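VgrG protein (Vibrio cholerae, PDB 4DTH) acts as a toxin whose actin cross-linking domain binds ATP and magnesium and probably joins G-actin monomers to one another. Local coordinates at residues I289-K292 against S293-K296; T232-Y235 against L236-E240; S207-A210 against S211-A215; L218-K221 against E222-A225. One frame throughout, in Å; residues are numbered along the deposited sequence.

Contact 1 (I289-K292 against S293-K296); sequences ILSK and SDAK
Lys296 lies one helical turn beyond Lys292, and its aliphatic stem starts out along that residue's backbone. CB and then CG of Lys296 lie against Lys292 O, the latter 3.5 Å away, and CD follows at a slightly greater distance. Farther out the neighbour becomes the other side chain: Lys296 CE comes to 3.9 Å from Lys292 CE, and Lys296 NZ ends 3.5 Å from Lys292 NZ. Both chains are extended and run side by side in the same direction. Two ammonium groups this close would be expected to repel, but both residues are exposed, where water can screen the charge; lysine suits such a place because its methylenes cover backbone while its amine can reach solvent.

The polar capping lies one residue earlier, at Ser291. Ser291 is the N-cap: with OG set between its backbone N and carbonyl carbon (chi1 61°), the short hydroxyl can accept from Asp294 N at 3.1 Å, while its strongest polar partner is the carboxylate of Asp219. Asp294 answers through water. Ser291 N donates to a water 2.9 Å away, which in turn donates to Asp294 OD2 at 2.7 Å, so a water takes the place of the direct return bond of a capping box. Ser291 O receives the nearly straight N-H of Ala295 (2.9 Å), beginning the regular helical ladder.

Asp294 also accepts from the backbone N of Asp219 and Asp220, while Leu290 packs on Leu223 and Val227, which sets the start of helix 292-307 against the first turns of helix 221-245.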
ATOM      1  N   ILE A 289      -2.003  -7.090  20.831  1.00 28.92           N
ATOM      2  CA  ILE A 289      -2.029  -5.909  21.696  1.00 28.04           C
ATOM      3  C   ILE A 289      -2.847  -6.143  22.971  1.00 33.08           C
ATOM      4  O   ILE A 289      -2.811  -5.313  23.877  1.00 32.80           O
ATOM      5  CB  ILE A 289      -2.389  -4.581  20.969  1.00 30.87           C
ATOM      6  CG1 ILE A 289      -3.914  -4.416  20.741  1.00 30.64           C
ATOM      7  CG2 ILE A 289      -1.556  -4.382  19.674  1.00 30.52           C
ATOM      8  CD1 ILE A 289      -4.348  -3.019  20.328  1.00 34.32           C
ATOM      9  N   LEU A 290      -3.601  -7.256  23.021  1.00 30.26           N
ATOM     10  CA  LEU A 290      -4.454  -7.636  24.154  1.00 29.43           C
ATOM     11  C   LEU A 290      -3.842  -8.792  24.946  1.00 35.10           C
ATOM     12  O   LEU A 290      -2.976  -9.499  24.433  1.00 34.98           O
ATOM     13  CB  LEU A 290      -5.841  -8.092  23.636  1.00 28.60           C
ATOM     14  CG  LEU A 290      -6.636  -7.126  22.749  1.00 31.27           C
ATOM     15  CD1 LEU A 290      -7.792  -7.841  22.073  1.00 30.91           C
ATOM     16  CD2 LEU A 290      -7.148  -5.944  23.537  1.00 30.75           C
ATOM     17  N   SER A 291      -4.366  -9.039  26.175  1.00 33.78           N
ATOM     18  CA  SER A 291      -3.967 -10.187  26.989  1.00 33.34           C
ATOM     19  C   SER A 291      -4.606 -11.420  26.344  1.00 38.23           C
ATOM     20  O   SER A 291      -5.581 -11.257  25.606  1.00 37.58           O
ATOM     21  CB  SER A 291      -4.482 -10.021  28.415  1.00 34.84           C
ATOM     22  OG  SER A 291      -5.903  -9.954  28.452  1.00 35.92           O
ATOM     23  N   LYS A 292      -4.064 -12.634  26.597  1.00 36.40           N
ATOM     24  CA  LYS A 292      -4.587 -13.906  26.066  1.00 37.30           C
ATOM     25  C   LYS A 292      -6.108 -13.999  26.356  1.00 40.97           C
ATOM     26  O   LYS A 292      -6.889 -14.315  25.455  1.00 39.96           O
ATOM     27  CB  LYS A 292      -3.823 -15.098  26.696  1.00 41.08           C
ATOM     28  CG  LYS A 292      -4.165 -16.489  26.149  1.00 64.27           C
ATOM     29  CD  LYS A 292      -3.811 -17.588  27.162  1.00 79.17           C
ATOM     30  CE  LYS A 292      -4.249 -18.966  26.717  1.00 96.69           C
ATOM     31  NZ  LYS A 292      -4.478 -19.877  27.873  1.00109.31           N
ATOM     32  N   SER A 293      -6.510 -13.639  27.594  1.00 37.43           N
ATOM     33  CA  SER A 293      -7.893 -13.641  28.077  1.00 36.74           C
ATOM     34  C   SER A 293      -8.806 -12.662  27.313  1.00 38.08           C
ATOM     35  O   SER A 293      -9.875 -13.074  26.855  1.00 37.11           O
ATOM     36  CB  SER A 293      -7.929 -13.356  29.576  1.00 40.82           C
ATOM     37  OG  SER A 293      -9.260 -13.386  30.060  1.00 51.18           O
ATOM     38  N   ASP A 294      -8.391 -11.379  27.189  1.00 33.58           N
ATOM     39  CA  ASP A 294      -9.137 -10.335  26.468  1.00 32.59           C
ATOM     40  C   ASP A 294      -9.297 -10.677  24.989  1.00 34.57           C
ATOM     41  O   ASP A 294     -10.375 -10.450  24.438  1.00 32.96           O
ATOM     42  CB  ASP A 294      -8.467  -8.960  26.604  1.00 33.89           C
ATOM     43  CG  ASP A 294      -8.712  -8.244  27.918  1.00 40.36           C
ATOM     44  OD1 ASP A 294      -9.220  -8.888  28.866  1.00 40.95           O
ATOM     45  OD2 ASP A 294      -8.413  -7.029  27.993  1.00 40.24           O
ATOM     46  N   ALA A 295      -8.232 -11.214  24.352  1.00 31.06           N
ATOM     47  CA  ALA A 295      -8.255 -11.621  22.942  1.00 30.40           C
ATOM     48  C   ALA A 295      -9.296 -12.722  22.734  1.00 32.87           C
ATOM     49  O   ALA A 295     -10.085 -12.633  21.791  1.00 30.54           O
ATOM     50  CB  ALA A 295      -6.873 -12.097  22.500  1.00 31.21           C
ATOM     51  N   LYS A 296      -9.346 -13.722  23.659  1.00 29.70           N
ATOM     52  CA  LYS A 296     -10.317 -14.821  23.610  1.00 29.85           C
ATOM     53  C   LYS A 296     -11.747 -14.265  23.628  1.00 32.33           C
ATOM     54  O   LYS A 296     -12.564 -14.677  22.802  1.00 31.86           O
ATOM     55  CB  LYS A 296     -10.090 -15.838  24.754  1.00 33.79           C
ATOM     56  CG  LYS A 296      -9.011 -16.887  24.448  1.00 59.10           C
ATOM     57  CD  LYS A 296      -8.849 -17.923  25.581  1.00 76.26           C
ATOM     58  CE  LYS A 296      -7.817 -18.986  25.262  1.00 94.71           C
ATOM     59  NZ  LYS A 296      -7.606 -19.950  26.373  1.00107.48           N
TER
HETATM   60  O   HOH W   1      -5.908  -6.789  27.020  1.00 37.65           O

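Contact 2 (T232-Y235 against L236-E240)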
ATOM      1  N   THR A 232     -14.211  -6.694  13.768  1.00 17.29           N
ATOM      2  CA  THR A 232     -15.569  -6.973  13.291  1.00 16.24           C
ATOM      3  C   THR A 232     -15.868  -6.174  12.022  1.00 19.27           C
ATOM      4  O   THR A 232     -16.414  -6.743  11.087  1.00 18.60           O
ATOM      5  CB  THR A 232     -16.625  -6.773  14.387  1.00 20.54           C
ATOM      6  OG1 THR A 232     -16.275  -7.555  15.531  1.00 20.24           O
ATOM      7  CG2 THR A 232     -18.009  -7.180  13.921  1.00 20.12           C
ATOM      8  N   SER A 233     -15.478  -4.880  11.973  1.00 17.25           N
ATOM      9  CA  SER A 233     -15.702  -4.050  10.782  1.00 16.69           C
ATOM     10  C   SER A 233     -15.018  -4.661   9.552  1.00 19.34           C
ATOM     11  O   SER A 233     -15.635  -4.741   8.494  1.00 18.43           O
ATOM     12  CB  SER A 233     -15.230  -2.618  11.014  1.00 19.87           C
ATOM     13  OG  SER A 233     -16.032  -2.003  12.016  1.00 21.99           O
ATOM     14  N   ILE A 234     -13.769  -5.134   9.707  1.00 16.67           N
ATOM     15  CA  ILE A 234     -13.019  -5.764   8.614  1.00 15.94           C
ATOM     16  C   ILE A 234     -13.674  -7.082   8.188  1.00 18.75           C
ATOM     17  O   ILE A 234     -13.837  -7.315   6.990  1.00 17.37           O
ATOM     18  CB  ILE A 234     -11.522  -5.938   8.974  1.00 18.35           C
ATOM     19  CG1 ILE A 234     -10.821  -4.561   8.986  1.00 18.86           C
ATOM     20  CG2 ILE A 234     -10.815  -6.925   7.989  1.00 19.06           C
ATOM     21  CD1 ILE A 234      -9.372  -4.586   9.387  1.00 22.33           C
ATOM     22  N   TYR A 235     -14.035  -7.940   9.167  1.00 16.79           N
ATOM     23  CA  TYR A 235     -14.652  -9.240   8.870  1.00 17.22           C
ATOM     24  C   TYR A 235     -15.979  -9.065   8.131  1.00 19.82           C
ATOM     25  O   TYR A 235     -16.215  -9.754   7.139  1.00 19.41           O
ATOM     26  CB  TYR A 235     -14.874 -10.066  10.153  1.00 18.48           C
ATOM     27  CG  TYR A 235     -13.650 -10.717  10.771  1.00 19.61           C
ATOM     28  CD1 TYR A 235     -12.410 -10.077  10.767  1.00 21.33           C
ATOM     29  CD2 TYR A 235     -13.758 -11.914  11.472  1.00 20.69           C
ATOM     30  CE1 TYR A 235     -11.307 -10.629  11.420  1.00 23.34           C
ATOM     31  CE2 TYR A 235     -12.660 -12.483  12.112  1.00 21.43           C
ATOM     32  CZ  TYR A 235     -11.445 -11.823  12.111  1.00 28.10           C
ATOM     33  OH  TYR A 235     -10.371 -12.415  12.724  1.00 26.36           O
ATOM     34  N   LEU A 236     -16.831  -8.122   8.602  1.00 17.65           N
ATOM     35  CA  LEU A 236     -18.130  -7.840   7.988  1.00 17.26           C
ATOM     36  C   LEU A 236     -17.973  -7.267   6.584  1.00 20.54           C
ATOM     37  O   LEU A 236     -18.693  -7.689   5.681  1.00 19.17           O
ATOM     38  CB  LEU A 236     -18.990  -6.908   8.865  1.00 16.86           C
ATOM     39  CG  LEU A 236     -19.476  -7.474  10.202  1.00 20.33           C
ATOM     40  CD1 LEU A 236     -20.307  -6.427  10.951  1.00 20.48           C
ATOM     41  CD2 LEU A 236     -20.279  -8.767  10.019  1.00 23.00           C
ATOM     42  N   LYS A 237     -17.019  -6.334   6.389  1.00 17.10           N
ATOM     43  CA  LYS A 237     -16.744  -5.762   5.069  1.00 16.57           C
ATOM     44  C   LYS A 237     -16.242  -6.837   4.091  1.00 19.89           C
ATOM     45  O   LYS A 237     -16.653  -6.838   2.925  1.00 18.06           O
ATOM     46  CB  LYS A 237     -15.760  -4.578   5.153  1.00 17.11           C
ATOM     47  CG  LYS A 237     -15.501  -3.880   3.809  1.00 20.27           C
ATOM     48  CD  LYS A 237     -16.735  -3.161   3.261  1.00 21.17           C
ATOM     49  CE  LYS A 237     -16.381  -2.344   2.046  1.00 24.97           C
ATOM     50  NZ  LYS A 237     -17.570  -1.591   1.574  1.00 31.71           N
ATOM     51  N   THR A 238     -15.371  -7.757   4.574  1.00 17.57           N
ATOM     52  CA  THR A 238     -14.849  -8.845   3.736  1.00 17.60           C
ATOM     53  C   THR A 238     -16.015  -9.725   3.257  1.00 20.25           C
ATOM     54  O   THR A 238     -16.084 -10.056   2.072  1.00 18.76           O
ATOM     55  CB  THR A 238     -13.741  -9.619   4.454  1.00 19.88           C
ATOM     56  OG1 THR A 238     -12.690  -8.704   4.775  1.00 18.10           O
ATOM     57  CG2 THR A 238     -13.159 -10.740   3.580  1.00 18.74           C
ATOM     58  N   ALA A 239     -16.942 -10.068   4.174  1.00 17.81           N
ATOM     59  CA  ALA A 239     -18.118 -10.862   3.839  1.00 17.22           C
ATOM     60  C   ALA A 239     -18.997 -10.113   2.820  1.00 20.75           C
ATOM     61  O   ALA A 239     -19.415 -10.708   1.821  1.00 18.98           O
ATOM     62  CB  ALA A 239     -18.900 -11.196   5.099  1.00 18.40           C
ATOM     63  N   GLU A 240     -19.191  -8.783   3.019  1.00 18.26           N
ATOM     64  CA  GLU A 240     -19.965  -7.957   2.082  1.00 17.92           C
ATOM     65  C   GLU A 240     -19.343  -7.981   0.688  1.00 19.91           C
ATOM     66  O   GLU A 240     -20.057  -8.199  -0.300  1.00 18.93           O
ATOM     67  CB  GLU A 240     -20.073  -6.508   2.604  1.00 19.07           C
ATOM     68  CG  GLU A 240     -20.780  -5.541   1.662  1.00 29.18           C
ATOM     69  CD  GLU A 240     -20.461  -4.085   1.943  1.00 45.89           C
ATOM     70  OE1 GLU A 240     -20.928  -3.559   2.978  1.00 45.09           O
ATOM     71  OE2 GLU A 240     -19.721  -3.473   1.140  1.00 38.72           O
TER
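Tyr235, whose O accepts from Ala239 N at 3.1 Å, turns its ring off the helix, where it stacks with Phe322 and also meets Val318, Phe319, Met299 and Ile302. A second flat group, the peptide carbonyl of Ile234, is approached on both faces of its plane. Thr238 N reaches Ile234 O from one face at 2.9 Å, and Thr238 OG1 donates to the same oxygen from the opposite one, also at 2.9 Å but 37° out of the plane. The torsion of Thr238 (chi1 -59°) sets OG1 beside its own backbone N, facing back down the helix. The carboxylate of Glu240 is met on the syn side of OE2, from somewhat out of its plane, by Lys237 NZ, a salt bridge of 2.9 Å at the more open surface of the helix.

These are contacts of one regular alpha-helix, 221-245, in which each N-H bonds to the carbonyl four residues back. Threonine fits such a buried stretch because its hydroxyl can be satisfied by the carbonyl four residues back, which already accepts the backbone N-H; Thr232 OG1 likewise bonds Phe228 O. Its methyl remains for packing: Thr232 CG2 lies 3.8 Å from Leu236 CD1, the two side chains pointing the same way. Leu236 CG also rests on Thr232 O, 3.3 Å off, a carbonyl already engaged by Leu236 N. Around this helix stand 292-307, 312-323 and 269-275, the last bringing Trp275 against Ile234, Lys237 and Thr238.

Contact 3 (S207-A210 against S211-A215); sequences SQFA and SLTSA
At the C-terminal end of helix 204-212, Thr213 is the first residue to leave helical geometry, and its side chain folds back over Phe209. Both its branches are used. With OG1 held between backbone N and carbonyl carbon (chi1 58°), the hydroxyl donates to Phe209 O at 2.9 Å, entering from above the carbonyl plane by 40°. The methyl, CG2, sits over the face of the Phe209 ring, 4.0 Å from its centroid and 22° off the normal, a CH-pi contact displaced toward the rim; OG1 lies over the same ring near CE2, 3.7 Å away. A residue with one polar and one apolar branch suits this place, since its hydroxyl adds a bond to a carbonyl at the helix end while its methyl covers the ring.

The ladder itself weakens as the helix closes. Ser211 N still donates to Ser207 O, and Leu212 N to Gln208 O at 3.2 Å, in the carbonyl plane. Beyond them the bonds are weak and shared between spacings: Thr213 N is 3.2 Å from Phe209 O and 3.5 Å from Ala210 O. On the exposed side a water donates to Ser207 O at 2.7 Å and also bonds Ser211 OG.

Phe209 packs on Ala224, Ala225 and Phe228, which ties this short helix to helix 221-245. Such a mixture of three- and four-residue bonds is typical of the last turn of a helix.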
ATOM      1  N   SER A 207     -19.395   0.425  21.555  1.00 28.03           N
ATOM      2  CA  SER A 207     -20.398   0.448  22.624  1.00 27.84           C
ATOM      3  C   SER A 207     -21.173  -0.868  22.669  1.00 31.34           C
ATOM      4  O   SER A 207     -21.537  -1.328  23.756  1.00 31.43           O
ATOM      5  CB  SER A 207     -21.345   1.634  22.471  1.00 33.08           C
ATOM      6  OG  SER A 207     -21.945   1.664  21.187  1.00 44.23           O
ATOM      7  N   GLN A 208     -21.362  -1.506  21.495  1.00 27.52           N
ATOM      8  CA  GLN A 208     -22.032  -2.796  21.414  1.00 26.50           C
ATOM      9  C   GLN A 208     -21.227  -3.842  22.201  1.00 28.47           C
ATOM     10  O   GLN A 208     -21.814  -4.536  23.022  1.00 28.45           O
ATOM     11  CB  GLN A 208     -22.219  -3.228  19.947  1.00 27.00           C
ATOM     12  CG  GLN A 208     -23.181  -4.415  19.782  1.00 35.61           C
ATOM     13  CD  GLN A 208     -24.662  -4.038  19.714  1.00 47.60           C
ATOM     14  OE1 GLN A 208     -25.513  -4.871  19.393  1.00 34.96           O
ATOM     15  NE2 GLN A 208     -25.019  -2.774  19.975  1.00 45.39           N
ATOM     16  N   PHE A 209     -19.873  -3.886  22.016  1.00 24.11           N
ATOM     17  CA  PHE A 209     -19.027  -4.858  22.735  1.00 23.40           C
ATOM     18  C   PHE A 209     -19.147  -4.660  24.259  1.00 28.51           C
ATOM     19  O   PHE A 209     -19.255  -5.638  24.994  1.00 28.03           O
ATOM     20  CB  PHE A 209     -17.548  -4.754  22.299  1.00 23.79           C
ATOM     21  CG  PHE A 209     -16.638  -5.800  22.904  1.00 24.47           C
ATOM     22  CD1 PHE A 209     -16.627  -7.099  22.417  1.00 26.39           C
ATOM     23  CD2 PHE A 209     -15.817  -5.491  23.986  1.00 25.48           C
ATOM     24  CE1 PHE A 209     -15.797  -8.065  22.979  1.00 27.72           C
ATOM     25  CE2 PHE A 209     -14.992  -6.457  24.548  1.00 27.68           C
ATOM     26  CZ  PHE A 209     -14.988  -7.736  24.048  1.00 26.44           C
ATOM     27  N   ALA A 210     -19.126  -3.403  24.709  1.00 27.41           N
ATOM     28  CA  ALA A 210     -19.228  -3.046  26.129  1.00 28.96           C
ATOM     29  C   ALA A 210     -20.513  -3.627  26.756  1.00 35.09           C
ATOM     30  O   ALA A 210     -20.450  -4.174  27.859  1.00 35.84           O
ATOM     31  CB  ALA A 210     -19.190  -1.535  26.285  1.00 29.85           C
ATOM     32  N   SER A 211     -21.645  -3.579  26.016  1.00 32.86           N
ATOM     33  CA  SER A 211     -22.943  -4.130  26.436  1.00 33.46           C
ATOM     34  C   SER A 211     -22.926  -5.650  26.567  1.00 37.19           C
ATOM     35  O   SER A 211     -23.566  -6.180  27.472  1.00 38.54           O
ATOM     36  CB  SER A 211     -24.038  -3.740  25.446  1.00 39.07           C
ATOM     37  OG  SER A 211     -24.216  -2.337  25.382  1.00 50.02           O
ATOM     38  N   LEU A 212     -22.214  -6.348  25.654  1.00 30.10           N
ATOM     39  CA  LEU A 212     -22.121  -7.811  25.619  1.00 29.28           C
ATOM     40  C   LEU A 212     -21.245  -8.391  26.720  1.00 34.11           C
ATOM     41  O   LEU A 212     -21.354  -9.585  27.010  1.00 34.39           O
ATOM     42  CB  LEU A 212     -21.527  -8.279  24.252  1.00 28.83           C
ATOM     43  CG  LEU A 212     -22.151  -7.759  22.954  1.00 32.92           C
ATOM     44  CD1 LEU A 212     -21.357  -8.199  21.761  1.00 32.93           C
ATOM     45  CD2 LEU A 212     -23.568  -8.247  22.782  1.00 35.46           C
ATOM     46  N   THR A 213     -20.300  -7.583  27.254  1.00 31.13           N
ATOM     47  CA  THR A 213     -19.279  -8.075  28.186  1.00 31.54           C
ATOM     48  C   THR A 213     -19.289  -7.445  29.591  1.00 38.43           C
ATOM     49  O   THR A 213     -18.228  -7.350  30.211  1.00 39.00           O
ATOM     50  CB  THR A 213     -17.886  -7.973  27.513  1.00 34.19           C
ATOM     51  OG1 THR A 213     -17.656  -6.607  27.146  1.00 30.43           O
ATOM     52  CG2 THR A 213     -17.754  -8.875  26.289  1.00 30.86           C
ATOM     53  N   SER A 214     -20.477  -7.056  30.101  1.00 36.91           N
ATOM     54  CA  SER A 214     -20.654  -6.428  31.433  1.00 37.44           C
ATOM     55  C   SER A 214     -20.268  -7.338  32.606  1.00 44.50           C
ATOM     56  O   SER A 214     -19.683  -6.855  33.575  1.00 44.37           O
ATOM     57  CB  SER A 214     -22.094  -5.967  31.620  1.00 41.96           C
ATOM     58  OG  SER A 214     -22.400  -4.856  30.796  1.00 52.95           O
ATOM     59  N   ALA A 215     -20.623  -8.636  32.535  1.00 43.49           N
ATOM     60  CA  ALA A 215     -20.325  -9.624  33.587  1.00 44.71           C
ATOM     61  C   ALA A 215     -18.876 -10.073  33.516  1.00 50.14           C
ATOM     62  O   ALA A 215     -18.400 -10.826  34.373  1.00 49.99           O
ATOM     63  CB  ALA A 215     -21.236 -10.835  33.440  1.00 45.84           C
TER
HETATM   64  O   HOH W   2     -22.438   0.322  25.695  1.00 45.76           O

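Contact 4 (L218-K221 against E222-A225); sequences LDDK and ELAA
Asp220 and Leu223 make the tight part of this contact. The carboxylate lies across the leucine stem, with Asp220 CG 3.4 Å from Leu223 CB, and Asp220 OD1 accepts from Leu223 N at 3.2 Å. The N-H arrives from above the carboxylate plane, 58° out of it. An extended first torsion (chi1 -163°) carries CG away from the aspartate's own N and over the coming turn.

Asp220 is thus the N-cap of helix 221-245, a place that suits aspartate because its short, negative side chain can accept a first-turn N-H that lacks a helical carbonyl partner and should interact well with the helix dipole. Its carbonyl then begins the helical pattern: Ala224 N donates to Asp220 O at 2.9 Å, and Ala225 N to Lys221 O. On the inner face Leu218 CD1 meets Ala224 CB at 4.1 Å; alanine is small enough to let helix 292-307 come close, through Val298.

The outer side is looser. A water accepts from Glu222 N at 3.3 Å and gives only a weak bond to Asp220 OD1. Lys221 and Glu222 are exposed, and Lys221 NZ stays 4.9 Å from Glu222 OE1, opposite charges not in contact.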
ATOM      1  N   LEU A 218     -12.692  -7.696  32.231  1.00 41.71           N
ATOM      2  CA  LEU A 218     -11.674  -7.569  31.193  1.00 40.31           C
ATOM      3  C   LEU A 218     -10.456  -6.821  31.672  1.00 42.71           C
ATOM      4  O   LEU A 218     -10.581  -5.850  32.425  1.00 42.14           O
ATOM      5  CB  LEU A 218     -12.251  -6.953  29.904  1.00 39.64           C
ATOM      6  CG  LEU A 218     -13.366  -7.756  29.206  1.00 43.77           C
ATOM      7  CD1 LEU A 218     -13.820  -7.047  27.955  1.00 43.79           C
ATOM      8  CD2 LEU A 218     -12.908  -9.181  28.850  1.00 45.58           C
ATOM      9  N   ASP A 219      -9.271  -7.290  31.234  1.00 40.33           N
ATOM     10  CA  ASP A 219      -7.984  -6.681  31.570  1.00 39.99           C
ATOM     11  C   ASP A 219      -7.946  -5.221  31.126  1.00 41.95           C
ATOM     12  O   ASP A 219      -7.623  -4.338  31.925  1.00 41.78           O
ATOM     13  CB  ASP A 219      -6.829  -7.499  30.980  1.00 41.79           C
ATOM     14  CG  ASP A 219      -6.655  -8.849  31.654  1.00 52.01           C
ATOM     15  OD1 ASP A 219      -6.606  -8.899  32.917  1.00 54.75           O
ATOM     16  OD2 ASP A 219      -6.548  -9.861  30.920  1.00 53.61           O
ATOM     17  N   ASP A 220      -8.375  -4.969  29.870  1.00 36.22           N
ATOM     18  CA  ASP A 220      -8.469  -3.628  29.327  1.00 34.85           C
ATOM     19  C   ASP A 220      -9.701  -3.590  28.452  1.00 38.76           C
ATOM     20  O   ASP A 220      -9.626  -3.893  27.258  1.00 37.35           O
ATOM     21  CB  ASP A 220      -7.192  -3.256  28.548  1.00 35.60           C
ATOM     22  CG  ASP A 220      -7.028  -1.769  28.289  1.00 40.43           C
ATOM     23  OD1 ASP A 220      -8.061  -1.068  28.126  1.00 37.68           O
ATOM     24  OD2 ASP A 220      -5.874  -1.309  28.199  1.00 47.08           O
ATOM     25  N   LYS A 221     -10.852  -3.276  29.068  1.00 35.67           N
ATOM     26  CA  LYS A 221     -12.145  -3.240  28.383  1.00 34.70           C
ATOM     27  C   LYS A 221     -12.270  -2.259  27.210  1.00 37.37           C
ATOM     28  O   LYS A 221     -12.912  -2.594  26.216  1.00 36.11           O
ATOM     29  CB  LYS A 221     -13.311  -3.130  29.376  1.00 37.55           C
ATOM     30  CG  LYS A 221     -13.424  -1.798  30.081  1.00 55.55           C
ATOM     31  CD  LYS A 221     -14.473  -1.870  31.162  1.00 70.70           C
ATOM     32  CE  LYS A 221     -15.401  -0.684  31.148  1.00 88.45           C
ATOM     33  NZ  LYS A 221     -14.712   0.572  31.547  1.00102.56           N
ATOM     34  N   GLU A 222     -11.631  -1.077  27.312  1.00 34.36           N
ATOM     35  CA  GLU A 222     -11.683  -0.070  26.250  1.00 34.71           C
ATOM     36  C   GLU A 222     -10.814  -0.485  25.056  1.00 35.91           C
ATOM     37  O   GLU A 222     -11.223  -0.290  23.908  1.00 34.52           O
ATOM     38  CB  GLU A 222     -11.309   1.327  26.772  1.00 37.12           C
ATOM     39  CG  GLU A 222     -12.199   1.768  27.929  1.00 56.25           C
ATOM     40  CD  GLU A 222     -13.150   2.909  27.654  1.00 91.71           C
ATOM     41  OE1 GLU A 222     -14.237   2.654  27.090  1.00 93.41           O
ATOM     42  OE2 GLU A 222     -12.835   4.052  28.057  1.00 92.02           O
ATOM     43  N   LEU A 223      -9.634  -1.093  25.339  1.00 32.03           N
ATOM     44  CA  LEU A 223      -8.734  -1.611  24.301  1.00 31.65           C
ATOM     45  C   LEU A 223      -9.432  -2.797  23.607  1.00 32.69           C
ATOM     46  O   LEU A 223      -9.417  -2.877  22.374  1.00 30.05           O
ATOM     47  CB  LEU A 223      -7.402  -2.065  24.926  1.00 32.50           C
ATOM     48  CG  LEU A 223      -6.240  -2.357  23.977  1.00 37.82           C
ATOM     49  CD1 LEU A 223      -5.771  -1.103  23.279  1.00 38.25           C
ATOM     50  CD2 LEU A 223      -5.079  -2.962  24.729  1.00 42.10           C
ATOM     51  N   ALA A 224     -10.080  -3.687  24.401  1.00 27.88           N
ATOM     52  CA  ALA A 224     -10.820  -4.836  23.865  1.00 26.98           C
ATOM     53  C   ALA A 224     -11.964  -4.377  22.962  1.00 29.65           C
ATOM     54  O   ALA A 224     -12.118  -4.935  21.878  1.00 27.86           O
ATOM     55  CB  ALA A 224     -11.355  -5.710  24.989  1.00 27.83           C
ATOM     56  N   ALA A 225     -12.729  -3.335  23.382  1.00 26.36           N
ATOM     57  CA  ALA A 225     -13.845  -2.798  22.586  1.00 26.09           C
ATOM     58  C   ALA A 225     -13.361  -2.207  21.248  1.00 28.69           C
ATOM     59  O   ALA A 225     -14.016  -2.405  20.222  1.00 26.48           O
ATOM     60  CB  ALA A 225     -14.620  -1.763  23.383  1.00 27.18           C
TER
HETATM   61  O   HOH W   3     -10.524   0.384  30.038  1.00 50.22           O

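Contacts 1 and 4 are alike in kind: each is the capped N-terminus of a long helix, 292-307 and 221-245 respectively, and their centres lie about 9 Å apart, so the two starts touch through polar groups and through apolar packing beside them. Contact 3 is their counterpart at a helix C-terminus; about 10 Å from contact 4 between centres, it meets that contact mainly by packing round the Phe209 ring. Contact 2, farther along helix 221-245 and about 21 Å from contact 4 between centres, is the buried one, where threonine hydroxyls bond carbonyls of their own helix. The others are partly buried, with water and polar or charged side chains on their outer sides.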